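Local coordinates for protein putative C39-like peptidase (Bacillus anthracis, PDB 3ERV) that is of unknown function but is probably a papain-like cysteine peptidase of the C39-like family that cleaves peptide bonds, at residues P44-V52 / N96-V107; P144-F153 / N176-G184. All coordinates share one frame; numbering follows the deposited sequence.

Contact 1: residues P44-V52 / N96-V107; sequences PELDRGCEV and NIYTFSESGYGV. With EDO (1,2-ethanediol), chain B.
Arg48 drives its extended side chain into the loop 96-107, and three backbone carbonyls receive its guanidinium. NH1 donates to Asn96 O at 2.8 Å, lying in the guanidinium plane, and also to Thr99 O, while NH2 reaches Glu102 O at 2.9 Å within the plane of that carbonyl. Gly104 N sits over the centre of one guanidinium face; on the opposite face Phe100 CD1 is offset toward the rim, its ring turned 81° from the guanidinium. Thr99 O is gripped from both faces of its plane, by Arg48 NH1 and by Glu102 N, which closes the turn from Thr99 to Glu102. The backbone adds two bonds, from Arg48 N to Ile97 O and from Asp47 N to Tyr98 O.

Against this enclosed guanidinium, Asp47 marks the solvent side. Its OD2 takes Phe100 N at 2.8 Å on the anti lone pair, and Asp47 CB lies over the face of the exposed Phe100 ring, 3.7 Å from its centroid; a water bridges Asp47 OD2 and Thr99 OG1. Deeper in, Val52 CG1 and Ile97 CD1 meet tip to tip, with Ala72 of helix 68-74 also against Ile97. Glu51, bent at chi2 (98°), accepts through OE2 from Val107 N at 3.0 Å, the donor standing well above the carboxylate plane, and a water donates to its OE1.

The turn leading into helix 50-61, with Glu51 of its first turn, thus holds loop 96-107. Glu51 OE2 also lies close to Glu177 OE2, a closeness that would be eased if the pair shared a proton.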
ATOM      1  N   PRO A  44       2.165   4.328  17.347  1.00 47.18           N
ATOM      2  CA  PRO A  44       1.644   5.698  17.490  1.00 46.13           C
ATOM      3  C   PRO A  44       2.331   6.793  16.626  1.00 45.90           C
ATOM      4  O   PRO A  44       1.759   7.865  16.452  1.00 45.68           O
ATOM      5  CB  PRO A  44       1.918   5.992  18.972  1.00 46.31           C
ATOM      6  CG  PRO A  44       3.209   5.226  19.254  1.00 45.59           C
ATOM      7  CD  PRO A  44       3.001   3.927  18.514  1.00 45.95           C
ATOM      8  N   GLU A  45       3.543   6.542  16.124  1.00 45.49           N
ATOM      9  CA  GLU A  45       4.345   7.565  15.422  1.00 45.09           C
ATOM     10  C   GLU A  45       3.780   8.159  14.112  1.00 42.75           C
ATOM     11  O   GLU A  45       3.996   9.320  13.814  1.00 43.43           O
ATOM     12  CB  GLU A  45       5.740   7.011  15.154  1.00 45.24           C
ATOM     13  CG  GLU A  45       6.376   6.514  16.402  1.00 48.52           C
ATOM     14  CD  GLU A  45       6.156   5.041  16.701  1.00 47.85           C
ATOM     15  OE1 GLU A  45       5.209   4.356  16.240  1.00 47.26           O
ATOM     16  OE2 GLU A  45       6.988   4.563  17.445  1.00 51.47           O
ATOM     17  N   LEU A  46       3.040   7.378  13.348  1.00 42.15           N
ATOM     18  CA  LEU A  46       2.636   7.789  11.990  1.00 40.51           C
ATOM     19  C   LEU A  46       1.144   7.677  11.830  1.00 41.09           C
ATOM     20  O   LEU A  46       0.667   6.604  11.468  1.00 40.27           O
ATOM     21  CB  LEU A  46       3.316   6.905  10.933  1.00 40.03           C
ATOM     22  CG  LEU A  46       4.865   6.929  10.879  1.00 39.59           C
ATOM     23  CD1 LEU A  46       5.357   6.140   9.655  1.00 38.34           C
ATOM     24  CD2 LEU A  46       5.337   8.421  10.791  1.00 37.62           C
ATOM     25  N   ASP A  47       0.417   8.766  12.094  1.00 40.93           N
ATOM     26  CA  ASP A  47      -1.059   8.734  11.986  1.00 42.60           C
ATOM     27  C   ASP A  47      -1.461   8.348  10.582  1.00 42.75           C
ATOM     28  O   ASP A  47      -2.433   7.593  10.397  1.00 42.86           O
ATOM     29  CB  ASP A  47      -1.711  10.090  12.334  1.00 43.16           C
ATOM     30  CG  ASP A  47      -1.746  10.349  13.826  1.00 44.96           C
ATOM     31  OD1 ASP A  47      -1.522   9.389  14.606  1.00 46.04           O
ATOM     32  OD2 ASP A  47      -1.911  11.529  14.224  1.00 48.99           O
ATOM     33  N   ARG A  48      -0.683   8.808   9.591  1.00 41.55           N
ATOM     34  CA  ARG A  48      -0.979   8.422   8.228  1.00 40.13           C
ATOM     35  C   ARG A  48       0.136   7.596   7.601  1.00 40.55           C
ATOM     36  O   ARG A  48       0.512   7.825   6.446  1.00 39.44           O
ATOM     37  CB  ARG A  48      -1.289   9.629   7.337  1.00 39.62           C
ATOM     38  CG  ARG A  48      -2.597  10.323   7.688  1.00 38.88           C
ATOM     39  CD  ARG A  48      -2.981  11.457   6.717  1.00 38.12           C
ATOM     40  NE  ARG A  48      -4.091  12.266   7.267  1.00 41.11           N
ATOM     41  CZ  ARG A  48      -3.956  13.330   8.073  1.00 43.79           C
ATOM     42  NH1 ARG A  48      -2.744  13.794   8.430  1.00 38.66           N
ATOM     43  NH2 ARG A  48      -5.051  13.971   8.515  1.00 41.00           N
ATOM     44  N   GLY A  49       0.656   6.634   8.348  1.00 40.37           N
ATOM     45  CA  GLY A  49       1.767   5.851   7.846  1.00 41.13           C
ATOM     46  C   GLY A  49       1.500   4.469   7.261  1.00 41.79           C
ATOM     47  O   GLY A  49       2.424   3.673   7.187  1.00 42.40           O
ATOM     48  N   CYS A  50       0.274   4.160   6.839  1.00 41.15           N
ATOM     49  CA  CYS A  50      -0.024   2.803   6.335  1.00 41.65           C
ATOM     50  C   CYS A  50       0.824   2.417   5.102  1.00 41.04           C
ATOM     51  O   CYS A  50       1.332   1.318   5.033  1.00 39.17           O
ATOM     52  CB  CYS A  50      -1.524   2.589   6.055  1.00 41.16           C
ATOM     53  SG  CYS A  50      -2.250   3.638   4.741  1.00 47.68           S
ATOM     54  N   GLU A  51       0.962   3.304   4.116  1.00 40.08           N
ATOM     55  CA  GLU A  51       1.833   2.955   2.970  1.00 39.54           C
ATOM     56  C   GLU A  51       3.318   2.748   3.294  1.00 40.00           C
ATOM     57  O   GLU A  51       3.949   1.742   2.861  1.00 39.38           O
ATOM     58  CB  GLU A  51       1.695   4.010   1.866  1.00 39.98           C
ATOM     59  CG  GLU A  51       0.258   4.305   1.450  1.00 40.76           C
ATOM     60  CD  GLU A  51      -0.406   5.534   2.082  1.00 45.64           C
ATOM     61  OE1 GLU A  51       0.045   6.022   3.140  1.00 48.88           O
ATOM     62  OE2 GLU A  51      -1.462   5.990   1.527  1.00 45.50           O
ATOM     63  N   VAL A  52       3.907   3.683   4.030  1.00 40.05           N
ATOM     64  CA  VAL A  52       5.329   3.528   4.337  1.00 40.99           C
ATOM     65  C   VAL A  52       5.565   2.368   5.324  1.00 41.52           C
ATOM     66  O   VAL A  52       6.642   1.753   5.333  1.00 41.28           O
ATOM     67  CB  VAL A  52       6.025   4.836   4.835  1.00 39.80           C
ATOM     68  CG1 VAL A  52       5.975   5.962   3.754  1.00 38.61           C
ATOM     69  CG2 VAL A  52       5.489   5.335   6.223  1.00 39.42           C
ATOM     70  N   ASN A  96       0.112  15.607   5.461  1.00 40.07           N
ATOM     71  CA  ASN A  96       0.845  15.307   6.687  1.00 40.73           C
ATOM     72  C   ASN A  96       0.836  13.826   7.030  1.00 40.28           C
ATOM     73  O   ASN A  96      -0.207  13.245   7.324  1.00 39.10           O
ATOM     74  CB  ASN A  96       0.297  16.154   7.837  1.00 41.70           C
ATOM     75  CG  ASN A  96       1.290  16.293   8.970  1.00 42.78           C
ATOM     76  OD1 ASN A  96       1.640  15.292   9.629  1.00 41.64           O
ATOM     77  ND2 ASN A  96       1.785  17.524   9.188  1.00 40.92           N
ATOM     78  N   ILE A  97       1.997  13.185   6.879  1.00 40.05           N
ATOM     79  CA  ILE A  97       2.143  11.774   7.194  1.00 39.45           C
ATOM     80  C   ILE A  97       2.128  11.478   8.727  1.00 39.47           C
ATOM     81  O   ILE A  97       1.784  10.377   9.143  1.00 39.17           O
ATOM     82  CB  ILE A  97       3.442  11.225   6.541  1.00 40.03           C
ATOM     83  CG1 ILE A  97       3.443   9.677   6.507  1.00 39.56           C
ATOM     84  CG2 ILE A  97       4.694  11.852   7.244  1.00 39.56           C
ATOM     85  CD1 ILE A  97       4.475   9.108   5.501  1.00 36.62           C
ATOM     86  N   TYR A  98       2.457  12.479   9.541  1.00 40.84           N
ATOM     87  CA  TYR A  98       2.729  12.296  10.958  1.00 42.76           C
ATOM     88  C   TYR A  98       1.489  12.454  11.846  1.00 43.81           C
ATOM     89  O   TYR A  98       1.260  11.648  12.775  1.00 44.05           O
ATOM     90  CB  TYR A  98       3.760  13.331  11.448  1.00 42.88           C
ATOM     91  CG  TYR A  98       5.116  13.168  10.822  1.00 44.64           C
ATOM     92  CD1 TYR A  98       5.888  12.029  11.075  1.00 43.18           C
ATOM     93  CD2 TYR A  98       5.635  14.145   9.963  1.00 43.59           C
ATOM     94  CE1 TYR A  98       7.136  11.866  10.473  1.00 42.13           C
ATOM     95  CE2 TYR A  98       6.889  13.985   9.377  1.00 44.72           C
ATOM     96  CZ  TYR A  98       7.620  12.835   9.622  1.00 41.64           C
ATOM     97  OH  TYR A  98       8.843  12.686   9.005  1.00 42.97           O
ATOM     98  N   THR A  99       0.719  13.511  11.600  1.00 44.59           N
ATOM     99  CA  THR A  99      -0.374  13.842  12.541  1.00 46.55           C
ATOM    100  C   THR A  99      -1.752  14.138  11.911  1.00 47.27           C
ATOM    101  O   THR A  99      -1.856  14.955  11.003  1.00 47.10           O
ATOM    102  CB  THR A  99       0.009  14.977  13.517  1.00 46.54           C
ATOM    103  OG1 THR A  99      -1.076  15.184  14.427  1.00 48.73           O
ATOM    104  CG2 THR A  99       0.299  16.294  12.782  1.00 43.49           C
ATOM    105  N   PHE A 100      -2.798  13.501  12.459  1.00 48.66           N
ATOM    106  CA  PHE A 100      -4.205  13.753  12.090  1.00 48.49           C
ATOM    107  C   PHE A 100      -4.547  15.221  12.378  1.00 49.14           C
ATOM    108  O   PHE A 100      -5.477  15.797  11.826  1.00 49.82           O
ATOM    109  CB  PHE A 100      -5.146  12.830  12.885  1.00 48.69           C
ATOM    110  CG  PHE A 100      -5.240  11.402  12.338  1.00 49.64           C
ATOM    111  CD1 PHE A 100      -5.472  11.170  11.011  1.00 48.72           C
ATOM    112  CD2 PHE A 100      -5.111  10.314  13.175  1.00 48.76           C
ATOM    113  CE1 PHE A 100      -5.592   9.897  10.533  1.00 50.95           C
ATOM    114  CE2 PHE A 100      -5.185   9.037  12.689  1.00 50.21           C
ATOM    115  CZ  PHE A 100      -5.447   8.835  11.367  1.00 51.30           C
ATOM    116  N   SER A 101      -3.797  15.863  13.240  1.00 49.24           N
ATOM    117  CA  SER A 101      -4.121  17.255  13.541  1.00 48.95           C
ATOM    118  C   SER A 101      -3.851  18.183  12.369  1.00 48.90           C
ATOM    119  O   SER A 101      -4.169  19.360  12.449  1.00 50.09           O
ATOM    120  CB  SER A 101      -3.370  17.743  14.786  1.00 48.60           C
ATOM    121  OG  SER A 101      -1.986  17.951  14.493  1.00 51.32           O
ATOM    122  N   GLU A 102      -3.258  17.685  11.282  1.00 47.95           N
ATOM    123  CA  GLU A 102      -3.098  18.491  10.059  1.00 47.20           C
ATOM    124  C   GLU A 102      -3.722  17.704   8.951  1.00 46.97           C
ATOM    125  O   GLU A 102      -3.865  16.499   9.095  1.00 46.22           O
ATOM    126  CB  GLU A 102      -1.623  18.717   9.749  1.00 47.43           C
ATOM    127  CG  GLU A 102      -0.942  19.467  10.856  1.00 49.88           C
ATOM    128  CD  GLU A 102      -1.376  20.922  10.873  1.00 55.53           C
ATOM    129  OE1 GLU A 102      -1.732  21.430   9.787  1.00 55.30           O
ATOM    130  OE2 GLU A 102      -1.335  21.568  11.951  1.00 60.64           O
ATOM    131  N   SER A 103      -4.114  18.374   7.867  1.00 46.66           N
ATOM    132  CA  SER A 103      -4.676  17.680   6.693  1.00 47.35           C
ATOM    133  C   SER A 103      -3.688  16.742   6.032  1.00 45.76           C
ATOM    134  O   SER A 103      -2.513  17.070   5.929  1.00 45.36           O
ATOM    135  CB  SER A 103      -5.095  18.695   5.628  1.00 46.78           C
ATOM    136  OG  SER A 103      -5.988  19.614   6.201  1.00 52.53           O
ATOM    137  N   GLY A 104      -4.192  15.623   5.501  1.00 45.23           N
ATOM    138  CA  GLY A 104      -3.365  14.711   4.716  1.00 44.51           C
ATOM    139  C   GLY A 104      -4.197  13.600   4.138  1.00 45.46           C
ATOM    140  O   GLY A 104      -5.365  13.391   4.526  1.00 45.18           O
ATOM    141  N   TYR A 105      -3.633  12.865   3.192  1.00 44.35           N
ATOM    142  CA  TYR A 105      -4.363  11.784   2.610  1.00 43.49           C
ATOM    143  C   TYR A 105      -3.519  10.481   2.593  1.00 44.01           C
ATOM    144  O   TYR A 105      -3.646   9.637   3.490  1.00 42.89           O
ATOM    145  CB  TYR A 105      -4.837  12.207   1.199  1.00 44.05           C
ATOM    146  CG  TYR A 105      -5.505  11.073   0.434  1.00 43.43           C
ATOM    147  CD1 TYR A 105      -6.657  10.452   0.944  1.00 44.60           C
ATOM    148  CD2 TYR A 105      -5.003  10.630  -0.791  1.00 42.60           C
ATOM    149  CE1 TYR A 105      -7.278   9.411   0.262  1.00 43.02           C
ATOM    150  CE2 TYR A 105      -5.614   9.576  -1.480  1.00 43.03           C
ATOM    151  CZ  TYR A 105      -6.783   8.990  -0.930  1.00 43.51           C
ATOM    152  OH  TYR A 105      -7.454   7.975  -1.564  1.00 47.87           O
ATOM    153  N   GLY A 106      -2.612  10.351   1.616  1.00 43.41           N
ATOM    154  CA  GLY A 106      -1.835   9.106   1.452  1.00 43.46           C
ATOM    155  C   GLY A 106      -1.024   9.282   0.189  1.00 43.46           C
ATOM    156  O   GLY A 106      -0.866  10.411  -0.309  1.00 43.64           O
ATOM    157  N   VAL A 107      -0.537   8.177  -0.350  1.00 43.66           N
ATOM    158  CA  VAL A 107       0.345   8.226  -1.503  1.00 44.01           C
ATOM    159  C   VAL A 107       0.006   6.999  -2.330  1.00 44.75           C
ATOM    160  O   VAL A 107      -0.358   5.957  -1.783  1.00 46.91           O
ATOM    161  CB  VAL A 107       1.850   8.234  -1.084  1.00 43.21           C
ATOM    162  CG1 VAL A 107       2.182   6.945  -0.322  1.00 44.77           C
ATOM    163  CG2 VAL A 107       2.746   8.349  -2.317  1.00 41.75           C
TER
HETATM  164  C1  EDO B   1       4.883  15.265   6.519  1.00 54.22           C
HETATM  165  O1  EDO B   1       4.072  14.710   5.489  1.00 46.38           O
HETATM  166  C2  EDO B   1       5.054  16.755   6.409  1.00 52.86           C
HETATM  167  O2  EDO B   1       3.913  17.441   6.928  1.00 57.32           O
HETATM  168  O   HOH W   1      -0.718  13.122  16.810  1.00 65.50           O
HETATM  169  O   HOH W   2      -2.122   7.489   4.336  1.00 50.43           O

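Contact 2: residues P144-F153 / N176-G184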
ATOM      1  N   PRO A 144       5.985 -11.108  -0.883  1.00 46.37           N
ATOM      2  CA  PRO A 144       4.727 -10.444  -0.480  1.00 45.86           C
ATOM      3  C   PRO A 144       4.528  -9.136  -1.272  1.00 46.10           C
ATOM      4  O   PRO A 144       5.476  -8.621  -1.912  1.00 45.84           O
ATOM      5  CB  PRO A 144       4.946 -10.145   1.014  1.00 44.43           C
ATOM      6  CG  PRO A 144       6.450  -9.933   1.158  1.00 46.46           C
ATOM      7  CD  PRO A 144       7.095 -10.853   0.070  1.00 45.76           C
ATOM      8  N   VAL A 145       3.313  -8.605  -1.248  1.00 44.71           N
ATOM      9  CA  VAL A 145       2.966  -7.509  -2.144  1.00 44.62           C
ATOM     10  C   VAL A 145       2.298  -6.378  -1.335  1.00 44.54           C
ATOM     11  O   VAL A 145       1.347  -6.623  -0.609  1.00 43.28           O
ATOM     12  CB  VAL A 145       1.992  -8.030  -3.256  1.00 44.77           C
ATOM     13  CG1 VAL A 145       1.633  -6.921  -4.310  1.00 41.86           C
ATOM     14  CG2 VAL A 145       2.565  -9.301  -3.888  1.00 44.12           C
ATOM     15  N   VAL A 146       2.802  -5.157  -1.464  1.00 44.07           N
ATOM     16  CA  VAL A 146       2.173  -4.024  -0.848  1.00 44.34           C
ATOM     17  C   VAL A 146       0.998  -3.575  -1.737  1.00 45.76           C
ATOM     18  O   VAL A 146       1.164  -3.384  -2.954  1.00 45.66           O
ATOM     19  CB  VAL A 146       3.172  -2.885  -0.673  1.00 44.33           C
ATOM     20  CG1 VAL A 146       2.463  -1.576  -0.164  1.00 43.61           C
ATOM     21  CG2 VAL A 146       4.325  -3.333   0.228  1.00 41.90           C
ATOM     22  N   ILE A 147      -0.189  -3.418  -1.145  1.00 46.45           N
ATOM     23  CA  ILE A 147      -1.350  -3.060  -1.959  1.00 47.94           C
ATOM     24  C   ILE A 147      -2.149  -1.859  -1.433  1.00 48.82           C
ATOM     25  O   ILE A 147      -2.312  -1.675  -0.224  1.00 49.49           O
ATOM     26  CB  ILE A 147      -2.275  -4.275  -2.220  1.00 48.76           C
ATOM     27  CG1 ILE A 147      -2.976  -4.669  -0.934  1.00 48.37           C
ATOM     28  CG2 ILE A 147      -1.513  -5.488  -2.866  1.00 44.21           C
ATOM     29  CD1 ILE A 147      -4.399  -4.160  -0.881  1.00 51.56           C
ATOM     30  N   ILE A 148      -2.631  -1.019  -2.329  1.00 49.04           N
ATOM     31  CA  ILE A 148      -3.508   0.061  -1.895  1.00 50.18           C
ATOM     32  C   ILE A 148      -4.969  -0.444  -2.041  1.00 50.80           C
ATOM     33  O   ILE A 148      -5.313  -0.992  -3.074  1.00 51.40           O
ATOM     34  CB  ILE A 148      -3.324   1.337  -2.755  1.00 49.81           C
ATOM     35  CG1 ILE A 148      -1.858   1.792  -2.786  1.00 51.15           C
ATOM     36  CG2 ILE A 148      -4.274   2.469  -2.287  1.00 48.93           C
ATOM     37  CD1 ILE A 148      -1.325   2.215  -1.488  1.00 53.90           C
ATOM     38  N   THR A 149      -5.799  -0.265  -1.015  1.00 50.85           N
ATOM     39  CA  THR A 149      -7.200  -0.711  -1.062  1.00 51.73           C
ATOM     40  C   THR A 149      -7.997   0.246  -0.210  1.00 51.42           C
ATOM     41  O   THR A 149      -7.570   1.388  -0.038  1.00 51.83           O
ATOM     42  CB  THR A 149      -7.386  -2.156  -0.548  1.00 51.21           C
ATOM     43  OG1 THR A 149      -8.761  -2.543  -0.693  1.00 53.86           O
ATOM     44  CG2 THR A 149      -7.003  -2.284   0.942  1.00 51.26           C
ATOM     45  N   ASN A 150      -9.144  -0.184   0.325  1.00 51.86           N
ATOM     46  CA  ASN A 150      -9.823   0.642   1.343  1.00 51.82           C
ATOM     47  C   ASN A 150      -9.973  -0.138   2.649  1.00 52.00           C
ATOM     48  O   ASN A 150      -9.936  -1.363   2.648  1.00 51.23           O
ATOM     49  CB  ASN A 150     -11.176   1.168   0.847  1.00 52.43           C
ATOM     50  CG  ASN A 150     -12.256   0.085   0.882  1.00 50.93           C
ATOM     51  OD1 ASN A 150     -12.799  -0.235   1.936  1.00 53.44           O
ATOM     52  ND2 ASN A 150     -12.498  -0.520  -0.243  1.00 46.20           N
ATOM     53  N   ALA A 151     -10.139   0.576   3.759  1.00 53.41           N
ATOM     54  CA  ALA A 151     -10.108  -0.050   5.086  1.00 54.81           C
ATOM     55  C   ALA A 151     -11.126  -1.201   5.321  1.00 56.29           C
ATOM     56  O   ALA A 151     -10.908  -2.039   6.220  1.00 56.38           O
ATOM     57  CB  ALA A 151     -10.239   1.009   6.150  1.00 54.77           C
ATOM     58  N   THR A 152     -12.206  -1.257   4.517  1.00 56.48           N
ATOM     59  CA  THR A 152     -13.230  -2.318   4.668  1.00 57.07           C
ATOM     60  C   THR A 152     -12.889  -3.572   3.886  1.00 57.72           C
ATOM     61  O   THR A 152     -13.507  -4.624   4.086  1.00 58.02           O
ATOM     62  CB  THR A 152     -14.648  -1.905   4.143  1.00 56.72           C
ATOM     63  OG1 THR A 152     -14.657  -1.921   2.708  1.00 54.77           O
ATOM     64  CG2 THR A 152     -15.072  -0.537   4.664  1.00 57.04           C
ATOM     65  N   PHE A 153     -11.929  -3.468   2.971  1.00 57.38           N
ATOM     66  CA  PHE A 153     -11.563  -4.603   2.153  1.00 56.40           C
ATOM     67  C   PHE A 153     -12.748  -5.129   1.334  1.00 57.31           C
ATOM     68  O   PHE A 153     -12.790  -6.309   0.972  1.00 56.27           O
ATOM     69  CB  PHE A 153     -10.975  -5.707   3.019  1.00 56.72           C
ATOM     70  CG  PHE A 153      -9.822  -5.247   3.879  1.00 57.03           C
ATOM     71  CD1 PHE A 153      -8.683  -4.675   3.298  1.00 56.55           C
ATOM     72  CD2 PHE A 153      -9.874  -5.378   5.253  1.00 55.13           C
ATOM     73  CE1 PHE A 153      -7.642  -4.234   4.085  1.00 55.45           C
ATOM     74  CE2 PHE A 153      -8.824  -4.944   6.044  1.00 56.68           C
ATOM     75  CZ  PHE A 153      -7.709  -4.359   5.454  1.00 54.58           C
ATOM     76  N   ASN A 176     -11.379   6.420   3.235  1.00 54.35           N
ATOM     77  CA  ASN A 176     -11.275   5.024   3.614  1.00 54.65           C
ATOM     78  C   ASN A 176      -9.945   4.419   3.089  1.00 52.77           C
ATOM     79  O   ASN A 176      -9.677   3.251   3.324  1.00 52.08           O
ATOM     80  CB  ASN A 176     -12.392   4.260   2.826  1.00 55.19           C
ATOM     81  CG  ASN A 176     -13.735   4.345   3.478  1.00 60.66           C
ATOM     82  OD1 ASN A 176     -14.101   3.453   4.242  1.00 66.95           O
ATOM     83  ND2 ASN A 176     -14.503   5.411   3.178  1.00 63.89           N
ATOM     84  N   GLU A 177      -9.196   5.174   2.277  1.00 51.30           N
ATOM     85  CA  GLU A 177      -7.967   4.631   1.643  1.00 51.10           C
ATOM     86  C   GLU A 177      -7.094   3.962   2.691  1.00 49.54           C
ATOM     87  O   GLU A 177      -6.887   4.506   3.775  1.00 49.12           O
ATOM     88  CB  GLU A 177      -7.135   5.736   0.949  1.00 51.06           C
ATOM     89  CG  GLU A 177      -5.852   5.218   0.215  1.00 53.12           C
ATOM     90  CD  GLU A 177      -4.509   5.438   0.962  1.00 54.01           C
ATOM     91  OE1 GLU A 177      -4.486   5.987   2.085  1.00 54.25           O
ATOM     92  OE2 GLU A 177      -3.451   5.025   0.414  1.00 55.06           O
ATOM     93  N   HIS A 178      -6.562   2.804   2.342  1.00 49.15           N
ATOM     94  CA  HIS A 178      -5.730   2.041   3.228  1.00 48.90           C
ATOM     95  C   HIS A 178      -4.639   1.253   2.470  1.00 48.67           C
ATOM     96  O   HIS A 178      -4.699   1.050   1.233  1.00 49.15           O
ATOM     97  CB  HIS A 178      -6.606   1.119   4.081  1.00 48.78           C
ATOM     98  CG  HIS A 178      -5.898   0.545   5.283  1.00 50.07           C
ATOM     99  ND1 HIS A 178      -5.013   1.278   6.054  1.00 51.48           N
ATOM    100  CD2 HIS A 178      -5.944  -0.689   5.841  1.00 51.25           C
ATOM    101  CE1 HIS A 178      -4.551   0.525   7.036  1.00 51.10           C
ATOM    102  NE2 HIS A 178      -5.095  -0.677   6.927  1.00 52.88           N
ATOM    103  N   CYS A 179      -3.626   0.792   3.193  1.00 47.70           N
ATOM    104  CA  CYS A 179      -2.540   0.073   2.521  1.00 45.19           C
ATOM    105  C   CYS A 179      -2.066  -1.024   3.423  1.00 44.54           C
ATOM    106  O   CYS A 179      -1.841  -0.807   4.600  1.00 44.68           O
ATOM    107  CB  CYS A 179      -1.398   1.040   2.168  1.00 44.98           C
ATOM    108  SG  CYS A 179       0.022   0.238   1.411  1.00 42.96           S
ATOM    109  N   VAL A 180      -1.921  -2.213   2.861  1.00 44.55           N
ATOM    110  CA  VAL A 180      -1.580  -3.415   3.631  1.00 43.33           C
ATOM    111  C   VAL A 180      -0.601  -4.276   2.807  1.00 42.59           C
ATOM    112  O   VAL A 180      -0.364  -4.026   1.625  1.00 41.85           O
ATOM    113  CB  VAL A 180      -2.866  -4.264   4.057  1.00 44.60           C
ATOM    114  CG1 VAL A 180      -3.931  -3.402   4.807  1.00 41.90           C
ATOM    115  CG2 VAL A 180      -3.481  -4.967   2.869  1.00 43.30           C
ATOM    116  N   VAL A 181      -0.028  -5.284   3.445  1.00 42.61           N
ATOM    117  CA  VAL A 181       0.838  -6.241   2.771  1.00 42.73           C
ATOM    118  C   VAL A 181       0.070  -7.523   2.599  1.00 44.65           C
ATOM    119  O   VAL A 181      -0.409  -8.084   3.600  1.00 46.21           O
ATOM    120  CB  VAL A 181       2.163  -6.561   3.583  1.00 42.44           C
ATOM    121  CG1 VAL A 181       3.108  -7.440   2.739  1.00 37.15           C
ATOM    122  CG2 VAL A 181       2.860  -5.244   4.057  1.00 39.14           C
ATOM    123  N   LEU A 182      -0.038  -7.968   1.348  1.00 45.29           N
ATOM    124  CA  LEU A 182      -0.576  -9.280   0.999  1.00 46.71           C
ATOM    125  C   LEU A 182       0.465 -10.359   1.252  1.00 47.58           C
ATOM    126  O   LEU A 182       1.541 -10.382   0.624  1.00 48.43           O
ATOM    127  CB  LEU A 182      -1.023  -9.323  -0.468  1.00 46.72           C
ATOM    128  CG  LEU A 182      -1.532 -10.687  -0.999  1.00 46.46           C
ATOM    129  CD1 LEU A 182      -2.825 -11.129  -0.309  1.00 46.41           C
ATOM    130  CD2 LEU A 182      -1.726 -10.656  -2.505  1.00 47.86           C
ATOM    131  N   ILE A 183       0.177 -11.248   2.183  1.00 46.90           N
ATOM    132  CA  ILE A 183       1.161 -12.218   2.534  1.00 47.77           C
ATOM    133  C   ILE A 183       0.688 -13.653   2.335  1.00 49.19           C
ATOM    134  O   ILE A 183       1.438 -14.602   2.619  1.00 49.39           O
ATOM    135  CB  ILE A 183       1.632 -12.060   3.999  1.00 47.43           C
ATOM    136  CG1 ILE A 183       0.520 -12.457   4.998  1.00 46.95           C
ATOM    137  CG2 ILE A 183       2.287 -10.627   4.262  1.00 44.57           C
ATOM    138  CD1 ILE A 183       1.088 -12.673   6.450  1.00 45.38           C
ATOM    139  N   GLY A 184      -0.533 -13.826   1.850  1.00 49.76           N
ATOM    140  CA  GLY A 184      -1.055 -15.184   1.711  1.00 52.02           C
ATOM    141  C   GLY A 184      -2.464 -15.270   1.149  1.00 53.43           C
ATOM    142  O   GLY A 184      -3.157 -14.259   1.035  1.00 53.31           O
TER
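Ala151 N gives a 2.7 Å bond to Asn176 O, in the plane of that carbonyl, and carries the pairing one step past the strand. Beside it Asn150 OD1 is gripped twice by Thr152: OG1 donates to it at 2.6 Å along a lone pair in the carbonyl plane, and the backbone N of Thr152 at 2.8 Å makes an Asx turn. The Asn150 side chain stands between its own backbone N and carbonyl carbon (chi1 77°), which brings OD1 over the turn that ends at Phe153.

Strands 145-150 and 177-184 run antiparallel, with hydrogen-bonded pairs Val145-Leu182, Ile147-Val180 and Thr149-His178. The bond from Thr149 N to His178 O is nearly straight, 175° at the hydrogen. On the face of Ile147 and Val180, these two side chains lie side by side, Ile147 CG1 3.8 Å from Val180 CG2; Phe209 and Trp213 of helix 206-215 cover Ile147. Val180 CG1 comes up to the edge of the Phe153 ring. The other face carries Val146, Ile148 and Cys179. There Cys179 SG, anti to its backbone N (chi1 177°), packs 3.4 Å from Val146 CG1, and Ile148 CD1 closes on the same sulfur at 3.8 Å.

His178 CB rests against Ala151, and CD2 of its imidazole lies 4.1 Å from Phe153 CZ at the edge of the histidine ring; NE2 is held by Asp194. A histidine on a central strand of an antiparallel sheet, backed by an aspartate and facing a cysteine at a helix start, is typical of the papain-like active site, and His178 is probably its base.

Overall arrangement
From the N terminus, the chain passes the short strand 32-33 and reaches 44-52. Contact 1 then closes a loop of 43 residues, which holds the rest of helix 50-61, helix 68-74 and the small sheet of 77-94. After helix 109-119, strand 124-126 and helix 132-140 comes contact 2, whose shorter loop of 22 residues contains the hairpin 162-173. The two loops follow in series, neither crossing nor enclosing the other. They meet in space where the start of helix 50-61 abuts strand 177-185: Cys50 SG lies 3.5 Å from Cys179 N. Helix 50-61 is thereby set against the main antiparallel sheet, bringing Cys50 beside His178 as in papain-like peptidases.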